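Side-chain contacts in AP endonuclease, family 2 (Brucella melitensis biovar Abortus, PDB 3NGF), which probably isomerises hydroxypyruvate to 2-hydroxy-3-oxopropanoate (tartronate semialdehyde) in a manganese-binding TIM barrel, as other members of the hyi family do: residues 120-125 against 165-170; 76-81 against 85-90; 139-144 against 177-182; 188-193 against 224-229. All coordinates share one frame; numbering follows the deposited sequence.

Contact 1: residues 120-125 against 165-170; sequences LDRKAC and QLEAVG
Arg122 and Glu167 reach toward each other across a wide gap between two helix starts, with 13.2 Å between their CA atoms, and the first segment prepares this reach. Asp121 sits at the N-cap of helix 122-140: its OD2 accepts from Ala124 N at 3.0 Å on the anti side, and its backbone O accepts from Cys125 N at the same separation. Asp121 thus holds the first turn through both its side chain and its backbone O. Arg122 follows. Its CG lies anti to the backbone N (chi1 -175°), the chain bends once at chi2, and the guanidinium then projects out to Glu167, whose own side chain is extended and comes from the opposite direction. The salt bridge runs from Arg122 NH1 to Glu167 OE2 at 3.2 Å. OE2 approaches the guanidinium obliquely, and the two planes are turned 44° apart. A water in the guanidinium plane, at its edge, probably bridges the pair, though its approach to Glu167 OE2 is unusually short and its bond from Arg122 NH1 is weak. The remaining nitrogens of Arg122 look elsewhere: NH2 donates to Phe161 O, and NE pairs with Glu126 of the same helix. These bonds help to fix the rotation of the guanidinium, leaving NH1 for Glu167. With just 54 Å² buried, this is a polar bridge at the surface, joining the opening turns of helices 122-140 and 165-175, consecutive outer helices of a TIM barrel.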
loop_
_atom_site.group_PDB
_atom_site.type_symbol
_atom_site.label_atom_id
_atom_site.label_comp_id
_atom_site.label_asym_id
_atom_site.label_seq_id
_atom_site.Cartn_x
_atom_site.Cartn_y
_atom_site.Cartn_z
ATOM N N LEU A 120 19.454 -8.450 -12.448
ATOM C CA LEU A 120 19.434 -9.781 -11.850
ATOM C C LEU A 120 18.702 -10.748 -12.777
ATOM O O LEU A 120 17.948 -10.327 -13.664
ATOM C CB LEU A 120 18.774 -9.756 -10.468
ATOM C CG LEU A 120 19.417 -8.885 -9.387
ATOM C CD1 LEU A 120 18.663 -9.084 -8.047
ATOM C CD2 LEU A 120 20.912 -9.180 -9.215
ATOM N N ASP A 121 18.951 -12.043 -12.587
ATOM C CA ASP A 121 18.263 -13.081 -13.356
ATOM C C ASP A 121 16.767 -13.132 -12.974
ATOM O O ASP A 121 16.418 -13.317 -11.803
ATOM C CB ASP A 121 18.939 -14.440 -13.141
ATOM C CG ASP A 121 18.248 -15.556 -13.900
ATOM O OD1 ASP A 121 18.444 -15.673 -15.129
ATOM O OD2 ASP A 121 17.494 -16.311 -13.263
ATOM N N ARG A 122 15.893 -12.947 -13.962
ATOM C CA ARG A 122 14.458 -12.818 -13.704
ATOM C C ARG A 122 13.877 -14.061 -13.040
ATOM O O ARG A 122 13.107 -13.952 -12.094
ATOM C CB ARG A 122 13.697 -12.505 -14.997
ATOM C CG ARG A 122 12.216 -12.235 -14.782
ATOM C CD ARG A 122 12.014 -10.941 -13.991
ATOM N NE ARG A 122 10.625 -10.727 -13.586
ATOM C CZ ARG A 122 10.168 -9.618 -13.011
ATOM N NH1 ARG A 122 8.881 -9.530 -12.673
ATOM N NH2 ARG A 122 10.980 -8.578 -12.787
ATOM N N LYS A 123 14.257 -15.240 -13.523
ATOM C CA LYS A 123 13.748 -16.482 -12.968
ATOM C C LYS A 123 14.143 -16.639 -11.491
ATOM O O LYS A 123 13.315 -17.030 -10.679
ATOM C CB LYS A 123 14.227 -17.686 -13.803
ATOM C CG LYS A 123 13.657 -19.040 -13.369
ATOM C CD LYS A 123 14.282 -20.197 -14.181
ATOM C CE LYS A 123 13.849 -21.578 -13.657
ATOM N NZ LYS A 123 14.595 -22.016 -12.430
ATOM N N ALA A 124 15.391 -16.332 -11.148
ATOM C CA ALA A 124 15.843 -16.404 -9.748
ATOM C C ALA A 124 15.029 -15.437 -8.893
ATOM O O ALA A 124 14.656 -15.757 -7.755
ATOM C CB ALA A 124 17.318 -16.062 -9.627
ATOM N N CYS A 125 14.756 -14.256 -9.431
ATOM C CA CYS A 125 14.000 -13.259 -8.678
ATOM C C CYS A 125 12.570 -13.697 -8.386
ATOM O O CYS A 125 12.071 -13.524 -7.258
ATOM C CB CYS A 125 13.965 -11.911 -9.416
ATOM S SG CYS A 125 15.559 -11.032 -9.476
ATOM N N GLN A 165 -0.030 -4.929 -13.395
ATOM C CA GLN A 165 -1.079 -5.506 -12.517
ATOM C C GLN A 165 -1.402 -6.979 -12.747
ATOM O O GLN A 165 -1.409 -7.759 -11.794
ATOM C CB GLN A 165 -2.379 -4.681 -12.588
ATOM C CG GLN A 165 -2.232 -3.231 -12.224
ATOM C CD GLN A 165 -1.844 -3.014 -10.762
ATOM O OE1 GLN A 165 -2.226 -3.796 -9.874
ATOM N NE2 GLN A 165 -1.115 -1.931 -10.505
ATOM N N LEU A 166 -1.723 -7.370 -13.978
ATOM C CA LEU A 166 -2.102 -8.763 -14.220
ATOM C C LEU A 166 -0.890 -9.697 -14.067
ATOM O O LEU A 166 -1.041 -10.872 -13.706
ATOM C CB LEU A 166 -2.771 -8.923 -15.591
ATOM C CG LEU A 166 -4.116 -8.215 -15.782
ATOM C CD1 LEU A 166 -4.651 -8.541 -17.171
ATOM C CD2 LEU A 166 -5.113 -8.637 -14.731
ATOM N N GLU A 167 0.310 -9.180 -14.312
ATOM C CA GLU A 167 1.528 -9.954 -14.069
ATOM C C GLU A 167 1.620 -10.262 -12.570
ATOM O O GLU A 167 2.001 -11.373 -12.176
ATOM C CB GLU A 167 2.744 -9.166 -14.514
ATOM C CG GLU A 167 4.058 -9.857 -14.259
ATOM C CD GLU A 167 5.257 -9.083 -14.784
ATOM O OE1 GLU A 167 5.101 -7.921 -15.247
ATOM O OE2 GLU A 167 6.371 -9.660 -14.733
ATOM N N ALA A 168 1.267 -9.282 -11.739
ATOM C CA ALA A 168 1.292 -9.477 -10.282
ATOM C C ALA A 168 0.233 -10.497 -9.856
ATOM O O ALA A 168 0.481 -11.336 -8.972
ATOM C CB ALA A 168 1.091 -8.139 -9.521
ATOM N N VAL A 169 -0.957 -10.427 -10.459
ATOM C CA VAL A 169 -2.002 -11.428 -10.208
ATOM C C VAL A 169 -1.485 -12.839 -10.517
ATOM O O VAL A 169 -1.709 -13.784 -9.750
ATOM C CB VAL A 169 -3.269 -11.137 -11.003
ATOM C CG1 VAL A 169 -4.232 -12.308 -10.934
ATOM C CG2 VAL A 169 -3.922 -9.819 -10.495
ATOM N N GLY A 170 -0.780 -12.956 -11.625
ATOM C CA GLY A 170 -0.141 -14.219 -12.009
ATOM C C GLY A 170 0.888 -14.697 -11.008
ATOM O O GLY A 170 0.939 -15.912 -10.694
HETATM O O HOH W 1 6.598 -11.797 -13.529
#

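Contact 2: residues 76-81 against 85-90; sequences AGERGM and SGREQE
NH2 of Arg87 is shared by two carboxylates, reaching Glu78 OE1 at 2.7 Å and Glu90 OE2 at 3.0 Å. Both bonds are nearly straight (171° and 168°), and both acceptors lie close to the guanidinium plane. Glu90 is gripped side-on, since Arg87 NE also donates to Glu90 OE1 at 2.9 Å. Toward Glu78 the fit is less regular: the two planes are 47° apart, OE1 is met from above its carboxylate plane, and the second bond, from Arg87 NH1 to Glu78 OE2, is weak at 3.1 Å. Glu78 OE1 has a further donor in Asp73 N, which would help to hold that carboxylate in place. The two acids stand close, with 4.9 Å between Glu78 OE1 and Glu90 OE2, and the guanidinium joining them probably offsets their repulsion. Met81 CB lies over one face of the guanidinium, 3.9 Å above its plane and displaced toward the rim. The rest of the Met81 side chain is less certain, because two conformers exist, and the approach of its sulfur to Glu90 is correspondingly tentative. Arg87 occupies the N-cap position of helix 88-104 and Glu90 its first turn, so this three-residue salt-bridge network fastens the loop after strand 63-68 to the start of the next helix of the TIM barrel.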
loop_
_atom_site.group_PDB
_atom_site.type_symbol
_atom_site.label_atom_id
_atom_site.label_comp_id
_atom_site.label_asym_id
_atom_site.label_seq_id
_atom_site.Cartn_x
_atom_site.Cartn_y
_atom_site.Cartn_z
ATOM N N ALA A 76 20.357 4.083 1.190
ATOM C CA ALA A 76 21.277 3.598 0.148
ATOM C C ALA A 76 20.587 3.210 -1.168
ATOM O O ALA A 76 21.234 2.658 -2.059
ATOM C CB ALA A 76 22.104 2.426 0.669
ATOM N N GLY A 77 19.289 3.494 -1.295
ATOM C CA GLY A 77 18.546 3.198 -2.527
ATOM C C GLY A 77 17.779 1.877 -2.550
ATOM O O GLY A 77 17.172 1.536 -3.568
ATOM N N GLU A 78 17.807 1.112 -1.456
ATOM C CA GLU A 78 17.066 -0.166 -1.416
ATOM C C GLU A 78 15.551 0.071 -1.319
ATOM O O GLU A 78 15.094 0.967 -0.619
ATOM C CB GLU A 78 17.565 -1.081 -0.275
ATOM C CG GLU A 78 19.050 -1.326 -0.374
ATOM C CD GLU A 78 19.552 -2.510 0.432
ATOM O OE1 GLU A 78 18.965 -2.853 1.481
ATOM O OE2 GLU A 78 20.580 -3.074 0.021
ATOM N N ARG A 79 14.794 -0.732 -2.065
ATOM C CA ARG A 79 13.337 -0.616 -2.153
ATOM C C ARG A 79 12.701 -1.987 -1.936
ATOM O O ARG A 79 11.844 -2.431 -2.700
ATOM C CB ARG A 79 12.947 -0.039 -3.516
ATOM C CG ARG A 79 13.594 1.309 -3.795
ATOM C CD ARG A 79 12.955 2.371 -2.912
ATOM N NE ARG A 79 13.457 3.722 -3.170
ATOM C CZ ARG A 79 14.463 4.314 -2.517
ATOM N NH1 ARG A 79 15.137 3.686 -1.546
ATOM N NH2 ARG A 79 14.820 5.554 -2.850
ATOM N N GLY A 80 13.114 -2.660 -0.865
ATOM C CA GLY A 80 12.600 -4.001 -0.550
ATOM C C GLY A 80 13.586 -5.087 -0.948
ATOM O O GLY A 80 14.545 -4.826 -1.653
ATOM N N MET A 81 13.345 -6.308 -0.488
ATOM C CA MET A 81 14.222 -7.426 -0.847
ATOM C C MET A 81 13.493 -8.734 -1.131
ATOM O O MET A 81 14.146 -9.766 -1.349
ATOM C CB MET A 81 15.210 -7.658 0.277
ATOM C CG MET A 81 14.546 -8.212 1.510
ATOM S SD MET A 81 15.525 -7.813 2.946
ATOM C CE MET A 81 15.282 -6.038 3.065
ATOM N N SER A 85 17.458 -12.833 -4.482
ATOM C CA SER A 85 18.070 -14.072 -4.016
ATOM C C SER A 85 19.218 -13.784 -3.068
ATOM O O SER A 85 20.021 -12.868 -3.302
ATOM C CB SER A 85 18.581 -14.900 -5.189
ATOM O OG SER A 85 19.143 -16.117 -4.724
ATOM N N GLY A 86 19.285 -14.559 -1.989
ATOM C CA GLY A 86 20.346 -14.409 -0.998
ATOM C C GLY A 86 20.002 -13.577 0.219
ATOM O O GLY A 86 20.740 -13.626 1.205
ATOM N N ARG A 87 18.891 -12.824 0.165
ATOM C CA ARG A 87 18.457 -12.002 1.285
ATOM C C ARG A 87 17.263 -12.601 2.039
ATOM O O ARG A 87 16.556 -11.906 2.743
ATOM C CB ARG A 87 18.176 -10.584 0.786
ATOM C CG ARG A 87 19.463 -9.980 0.219
ATOM C CD ARG A 87 19.303 -8.562 -0.189
ATOM N NE ARG A 87 19.114 -7.653 0.937
ATOM C CZ ARG A 87 19.043 -6.337 0.787
ATOM N NH1 ARG A 87 19.182 -5.806 -0.429
ATOM N NH2 ARG A 87 18.839 -5.552 1.844
ATOM N N GLU A 88 17.086 -13.911 1.925
ATOM C CA GLU A 88 15.914 -14.564 2.469
ATOM C C GLU A 88 15.845 -14.528 3.997
ATOM O O GLU A 88 14.775 -14.253 4.547
ATOM C CB GLU A 88 15.794 -16.007 1.959
ATOM C CG GLU A 88 15.623 -16.117 0.462
ATOM C CD GLU A 88 16.951 -16.296 -0.298
ATOM O OE1 GLU A 88 18.049 -16.163 0.299
ATOM O OE2 GLU A 88 16.877 -16.588 -1.512
ATOM N N GLN A 89 16.961 -14.796 4.685
ATOM C CA GLN A 89 16.939 -14.779 6.154
ATOM C C GLN A 89 16.628 -13.363 6.619
ATOM O O GLN A 89 15.838 -13.163 7.540
ATOM C CB GLN A 89 18.252 -15.251 6.758
ATOM C CG GLN A 89 18.193 -15.380 8.254
ATOM C CD GLN A 89 17.307 -16.518 8.727
ATOM O OE1 GLN A 89 17.624 -17.681 8.507
ATOM N NE2 GLN A 89 16.203 -16.184 9.406
ATOM N N GLU A 90 17.232 -12.386 5.957
ATOM C CA GLU A 90 16.927 -10.978 6.210
ATOM C C GLU A 90 15.436 -10.666 6.029
ATOM O O GLU A 90 14.790 -10.076 6.903
ATOM C CB GLU A 90 17.755 -10.098 5.275
ATOM C CG GLU A 90 17.630 -8.616 5.555
ATOM C CD GLU A 90 18.386 -7.768 4.539
ATOM O OE1 GLU A 90 19.181 -8.348 3.735
ATOM O OE2 GLU A 90 18.202 -6.527 4.577
#

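Contact 3: residues 139-144 against 177-182; sequences KLAPHG and RPNVAV
Asn179 lays its amide nitrogen against the backbone and methyl of Ala141, with ND2 3.7 Å from Ala141 CB. The same ND2 comes within 3.4 Å of Ala141 N, but both atoms are donors, so this is packing and no hydrogen bond. Its real acceptors are backbone carbonyls: ND2 donates to Ile145 O and Ala137 O, which probably accounts for the close approach. With chi1 of Asn179 at 66°, the amide is swung toward the carbonyls at the end of the helix. Leu140 makes a lighter contact, its CB 4.0 Å from Asn179 ND2. A Schellman motif closes this end of the helix, with Gly144 at positive phi as its C-prime residue; in it Ile145 N bonds to Leu140 O and Gly144 N to Ala141 O at 3.1 Å. In segment 177-182, a type I beta turn from Arg177 to Val180 carries Asn179 just ahead of its strand. Leu140 also packs on Val147 and on Leu99 of helix 88-104, while Val180 touches helices 122-140 and 165-175; the amide thus joins the C-terminal end of helix 122-140 to the entry of strand 180-185, next to strand 146-149.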
loop_
_atom_site.group_PDB
_atom_site.type_symbol
_atom_site.label_atom_id
_atom_site.label_comp_id
_atom_site.label_asym_id
_atom_site.label_seq_id
_atom_site.Cartn_x
_atom_site.Cartn_y
_atom_site.Cartn_z
ATOM N N LYS A 139 3.440 -17.211 8.114
ATOM C CA LYS A 139 3.678 -16.582 9.416
ATOM C C LYS A 139 2.527 -15.671 9.796
ATOM O O LYS A 139 2.189 -15.559 10.977
ATOM C CB LYS A 139 4.983 -15.781 9.390
ATOM C CG LYS A 139 6.228 -16.640 9.568
ATOM C CD LYS A 139 6.343 -17.193 11.011
ATOM C CE LYS A 139 6.479 -16.035 12.051
ATOM N NZ LYS A 139 6.543 -16.439 13.494
ATOM N N LEU A 140 1.920 -15.027 8.795
ATOM C CA LEU A 140 0.840 -14.060 9.040
ATOM C C LEU A 140 -0.573 -14.681 9.159
ATOM O O LEU A 140 -1.452 -14.086 9.790
ATOM C CB LEU A 140 0.851 -12.985 7.963
ATOM C CG LEU A 140 2.157 -12.151 7.882
ATOM C CD1 LEU A 140 2.064 -11.085 6.749
ATOM C CD2 LEU A 140 2.582 -11.556 9.192
ATOM N N ALA A 141 -0.788 -15.838 8.535
ATOM C CA ALA A 141 -2.124 -16.488 8.499
ATOM C C ALA A 141 -2.720 -16.747 9.889
ATOM O O ALA A 141 -3.920 -16.580 10.063
ATOM C CB ALA A 141 -2.089 -17.819 7.657
ATOM N N PRO A 142 -1.896 -17.138 10.878
ATOM C CA PRO A 142 -2.435 -17.381 12.225
ATOM C C PRO A 142 -3.075 -16.154 12.869
ATOM O O PRO A 142 -3.865 -16.277 13.831
ATOM C CB PRO A 142 -1.203 -17.805 13.026
ATOM C CG PRO A 142 -0.302 -18.432 12.011
ATOM C CD PRO A 142 -0.505 -17.629 10.753
ATOM N N HIS A 143 -2.676 -14.991 12.375
ATOM C CA HIS A 143 -3.137 -13.700 12.862
ATOM C C HIS A 143 -4.134 -12.992 11.938
ATOM O O HIS A 143 -4.528 -11.841 12.196
ATOM C CB HIS A 143 -1.900 -12.828 13.105
ATOM C CG HIS A 143 -0.897 -13.483 14.015
ATOM N ND1 HIS A 143 -1.115 -13.619 15.367
ATOM C CD2 HIS A 143 0.316 -14.032 13.771
ATOM C CE1 HIS A 143 -0.072 -14.217 15.922
ATOM N NE2 HIS A 143 0.804 -14.494 14.976
ATOM N N GLY A 144 -4.550 -13.691 10.871
ATOM C CA GLY A 144 -5.520 -13.164 9.939
ATOM C C GLY A 144 -4.966 -11.987 9.143
ATOM O O GLY A 144 -5.737 -11.132 8.710
ATOM N N ARG A 177 -1.349 -18.951 -1.845
ATOM C CA ARG A 177 -1.711 -18.764 -0.441
ATOM C C ARG A 177 -2.896 -17.803 -0.382
ATOM O O ARG A 177 -2.841 -16.720 -0.982
ATOM C CB ARG A 177 -0.544 -18.185 0.362
ATOM C CG ARG A 177 0.675 -19.122 0.455
ATOM C CD ARG A 177 0.406 -20.289 1.389
ATOM N NE ARG A 177 1.611 -21.066 1.669
ATOM C CZ ARG A 177 2.148 -21.952 0.845
ATOM N NH1 ARG A 177 1.585 -22.226 -0.318
ATOM N NH2 ARG A 177 3.254 -22.600 1.201
ATOM N N PRO A 178 -3.956 -18.179 0.365
ATOM C CA PRO A 178 -5.166 -17.329 0.344
ATOM C C PRO A 178 -4.983 -15.932 0.941
ATOM O O PRO A 178 -5.668 -14.983 0.508
ATOM C CB PRO A 178 -6.172 -18.143 1.147
ATOM C CG PRO A 178 -5.760 -19.574 0.883
ATOM C CD PRO A 178 -4.242 -19.524 0.922
ATOM N N ASN A 179 -4.062 -15.790 1.898
ATOM C CA ASN A 179 -3.801 -14.471 2.512
ATOM C C ASN A 179 -2.670 -13.681 1.798
ATOM O O ASN A 179 -1.862 -12.982 2.431
ATOM C CB ASN A 179 -3.559 -14.595 4.022
ATOM C CG ASN A 179 -2.301 -15.339 4.356
ATOM O OD1 ASN A 179 -1.954 -16.346 3.702
ATOM N ND2 ASN A 179 -1.604 -14.870 5.398
ATOM N N VAL A 180 -2.655 -13.775 0.470
ATOM C CA VAL A 180 -1.758 -12.981 -0.361
ATOM C C VAL A 180 -2.626 -12.365 -1.452
ATOM O O VAL A 180 -3.521 -13.054 -1.993
ATOM C CB VAL A 180 -0.652 -13.848 -0.990
ATOM C CG1 VAL A 180 0.193 -13.061 -1.954
ATOM C CG2 VAL A 180 0.232 -14.477 0.081
ATOM N N ALA A 181 -2.406 -11.084 -1.754
ATOM C CA ALA A 181 -3.133 -10.398 -2.827
ATOM C C ALA A 181 -2.349 -9.226 -3.373
ATOM O O ALA A 181 -1.215 -8.988 -2.989
ATOM C CB ALA A 181 -4.521 -9.951 -2.365
ATOM N N VAL A 182 -2.969 -8.518 -4.301
ATOM C CA VAL A 182 -2.381 -7.362 -4.956
ATOM C C VAL A 182 -2.854 -6.074 -4.273
ATOM O O VAL A 182 -4.016 -5.964 -3.831
ATOM C CB VAL A 182 -2.790 -7.327 -6.433
ATOM C CG1 VAL A 182 -2.217 -6.054 -7.162
ATOM C CG2 VAL A 182 -2.303 -8.614 -7.144
#

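Contact 4: residues 188-193 against 224-229; sequences HAQIMD and GELNYP
Gln190 touches two neighbours at once, giving its amide N-H to Glu225 while CB, CG and the amide carbon pack on the Leu226 methyls. The bond from Gln190 NE2 to Glu225 OE2 is 2.8 Å long and almost linear at 176°. Glu225 OE2 accepts through its anti lone pair, and it lies in the amide plane, although the amide and carboxylate planes themselves stand 79° apart. Leu226 and Gln190 run alongside one another, pointing opposite ways: Leu226 CD2 is 3.5 Å from Gln190 CD, and Leu226 CD1 is 4.0 Å from Gln190 CB. The bend at chi2 (54°) turns the Gln190 amide to meet both partners. In TIM-barrel terms this is a surface tie between helix 186-192, which follows strand 180-185, and the loop ahead of helix 228-237, where Asn227 is the N-cap. The side chain of Gln190 is about 8 Å from that of the manganese ligand Asp185 and about 12 Å from the ion, so it lies outside the coordination shell. Further out, Leu196 of helix 196-202 packs against both Gln190 and Leu226, and a backbone hydrogen bond with Val215 helps to hold the loop that carries Glu225.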
loop_
_atom_site.group_PDB
_atom_site.type_symbol
_atom_site.label_atom_id
_atom_site.label_comp_id
_atom_site.label_asym_id
_atom_site.label_seq_id
_atom_site.Cartn_x
_atom_site.Cartn_y
_atom_site.Cartn_z
ATOM N N HIS A 188 -0.344 4.068 -10.260
ATOM C CA HIS A 188 0.613 3.206 -10.952
ATOM C C HIS A 188 -0.055 2.425 -12.101
ATOM O O HIS A 188 0.540 2.249 -13.146
ATOM C CB HIS A 188 1.263 2.240 -9.953
ATOM C CG HIS A 188 2.110 2.906 -8.908
ATOM N ND1 HIS A 188 3.075 3.846 -9.206
ATOM C CD2 HIS A 188 2.196 2.691 -7.576
ATOM C CE1 HIS A 188 3.695 4.198 -8.090
ATOM N NE2 HIS A 188 3.159 3.529 -7.084
ATOM N N ALA A 189 -1.286 1.955 -11.886
ATOM C CA ALA A 189 -2.014 1.144 -12.869
ATOM C C ALA A 189 -2.311 1.985 -14.105
ATOM O O ALA A 189 -2.194 1.501 -15.232
ATOM C CB ALA A 189 -3.306 0.623 -12.283
ATOM N N GLN A 190 -2.670 3.250 -13.897
ATOM C CA GLN A 190 -2.940 4.130 -15.051
ATOM C C GLN A 190 -1.694 4.460 -15.892
ATOM O O GLN A 190 -1.788 4.597 -17.126
ATOM C CB GLN A 190 -3.648 5.399 -14.560
ATOM C CG GLN A 190 -3.929 6.470 -15.609
ATOM C CD GLN A 190 -4.689 5.954 -16.818
ATOM O OE1 GLN A 190 -5.292 4.867 -16.797
ATOM N NE2 GLN A 190 -4.666 6.741 -17.898
ATOM N N ILE A 191 -0.548 4.627 -15.234
ATOM C CA ILE A 191 0.715 4.945 -15.885
ATOM C C ILE A 191 1.236 3.746 -16.693
ATOM O O ILE A 191 1.709 3.926 -17.818
ATOM C CB ILE A 191 1.777 5.479 -14.872
ATOM C CG1 ILE A 191 1.344 6.844 -14.347
ATOM C CG2 ILE A 191 3.173 5.570 -15.465
ATOM C CD1 ILE A 191 2.098 7.312 -13.107
ATOM N N MET A 192 1.139 2.544 -16.124
ATOM C CA MET A 192 1.729 1.344 -16.747
ATOM C C MET A 192 0.791 0.533 -17.645
ATOM O O MET A 192 1.244 -0.051 -18.656
ATOM C CB MET A 192 2.272 0.420 -15.652
ATOM C CG MET A 192 3.399 1.023 -14.839
ATOM S SD MET A 192 4.756 1.640 -15.838
ATOM C CE MET A 192 5.257 0.160 -16.750
ATOM N N ASP A 193 -0.494 0.479 -17.299
ATOM C CA ASP A 193 -1.436 -0.481 -17.894
ATOM C C ASP A 193 -2.645 0.156 -18.591
ATOM O O ASP A 193 -3.002 -0.229 -19.712
ATOM C CB ASP A 193 -1.926 -1.466 -16.813
ATOM C CG ASP A 193 -0.838 -2.435 -16.359
ATOM O OD1 ASP A 193 -0.054 -2.868 -17.210
ATOM O OD2 ASP A 193 -0.737 -2.750 -15.141
ATOM N N GLY A 224 -6.630 16.067 -13.196
ATOM C CA GLY A 224 -5.842 15.140 -14.005
ATOM C C GLY A 224 -6.698 14.282 -14.900
ATOM O O GLY A 224 -7.911 14.530 -15.065
ATOM N N GLU A 225 -6.067 13.246 -15.458
ATOM C CA GLU A 225 -6.668 12.477 -16.534
ATOM C C GLU A 225 -7.726 11.457 -16.122
ATOM O O GLU A 225 -8.531 11.041 -16.958
ATOM C CB GLU A 225 -5.557 11.869 -17.427
ATOM C CG GLU A 225 -4.784 10.727 -16.822
ATOM C CD GLU A 225 -3.512 10.363 -17.589
ATOM O OE1 GLU A 225 -2.664 11.227 -17.862
ATOM O OE2 GLU A 225 -3.361 9.175 -17.915
ATOM N N LEU A 226 -7.766 11.086 -14.838
ATOM C CA LEU A 226 -8.745 10.120 -14.361
ATOM C C LEU A 226 -9.941 10.812 -13.715
ATOM O O LEU A 226 -9.793 11.807 -13.029
ATOM C CB LEU A 226 -8.131 9.140 -13.365
ATOM C CG LEU A 226 -6.978 8.238 -13.818
ATOM C CD1 LEU A 226 -6.522 7.327 -12.654
ATOM C CD2 LEU A 226 -7.328 7.410 -15.061
ATOM N N ASN A 227 -11.123 10.255 -13.955
ATOM C CA ASN A 227 -12.346 10.649 -13.281
ATOM C C ASN A 227 -12.558 9.747 -12.057
ATOM O O ASN A 227 -13.174 8.683 -12.146
ATOM C CB ASN A 227 -13.503 10.539 -14.277
ATOM C CG ASN A 227 -14.845 10.901 -13.678
ATOM O OD1 ASN A 227 -14.935 11.371 -12.553
ATOM N ND2 ASN A 227 -15.895 10.653 -14.427
ATOM N N TYR A 228 -12.019 10.165 -10.911
ATOM C CA TYR A 228 -12.024 9.325 -9.731
ATOM C C TYR A 228 -13.418 9.003 -9.182
ATOM O O TYR A 228 -13.615 7.910 -8.740
ATOM C CB TYR A 228 -11.074 9.841 -8.630
ATOM C CG TYR A 228 -9.665 9.302 -8.776
ATOM C CD1 TYR A 228 -9.388 7.972 -8.515
ATOM C CD2 TYR A 228 -8.634 10.104 -9.249
ATOM C CE1 TYR A 228 -8.147 7.450 -8.677
ATOM C CE2 TYR A 228 -7.359 9.592 -9.396
ATOM C CZ TYR A 228 -7.118 8.261 -9.105
ATOM O OH TYR A 228 -5.868 7.708 -9.233
ATOM N N PRO A 229 -14.397 9.938 -9.239
ATOM C CA PRO A 229 -15.744 9.547 -8.800
ATOM C C PRO A 229 -16.329 8.352 -9.566
ATOM O O PRO A 229 -17.012 7.500 -8.978
ATOM C CB PRO A 229 -16.566 10.822 -9.006
ATOM C CG PRO A 229 -15.559 11.938 -8.840
ATOM C CD PRO A 229 -14.245 11.399 -9.331
#

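From the N terminus, contact 2 comes first and closes a very short loop, with three residues between its segments, at the entry to helix 88-104. Contact 1 then spans 120-170, and contact 3 spans 139-182; their segments alternate, so the two loops cross. Together they tie helix 122-140 to helix 165-175, from its start, and to strand 180-185, from its end, and they touch where Val169 packs on Val182. Contact 4, over 188-229, follows in series and joins helix 186-192 to the loop before helix 228-237. Gln165 N probably bonds to Asp193 OD2 at 2.9 Å, linking contacts 1 and 4, whereas contacts 3 and 4 lie on opposite sides of the chain's centre.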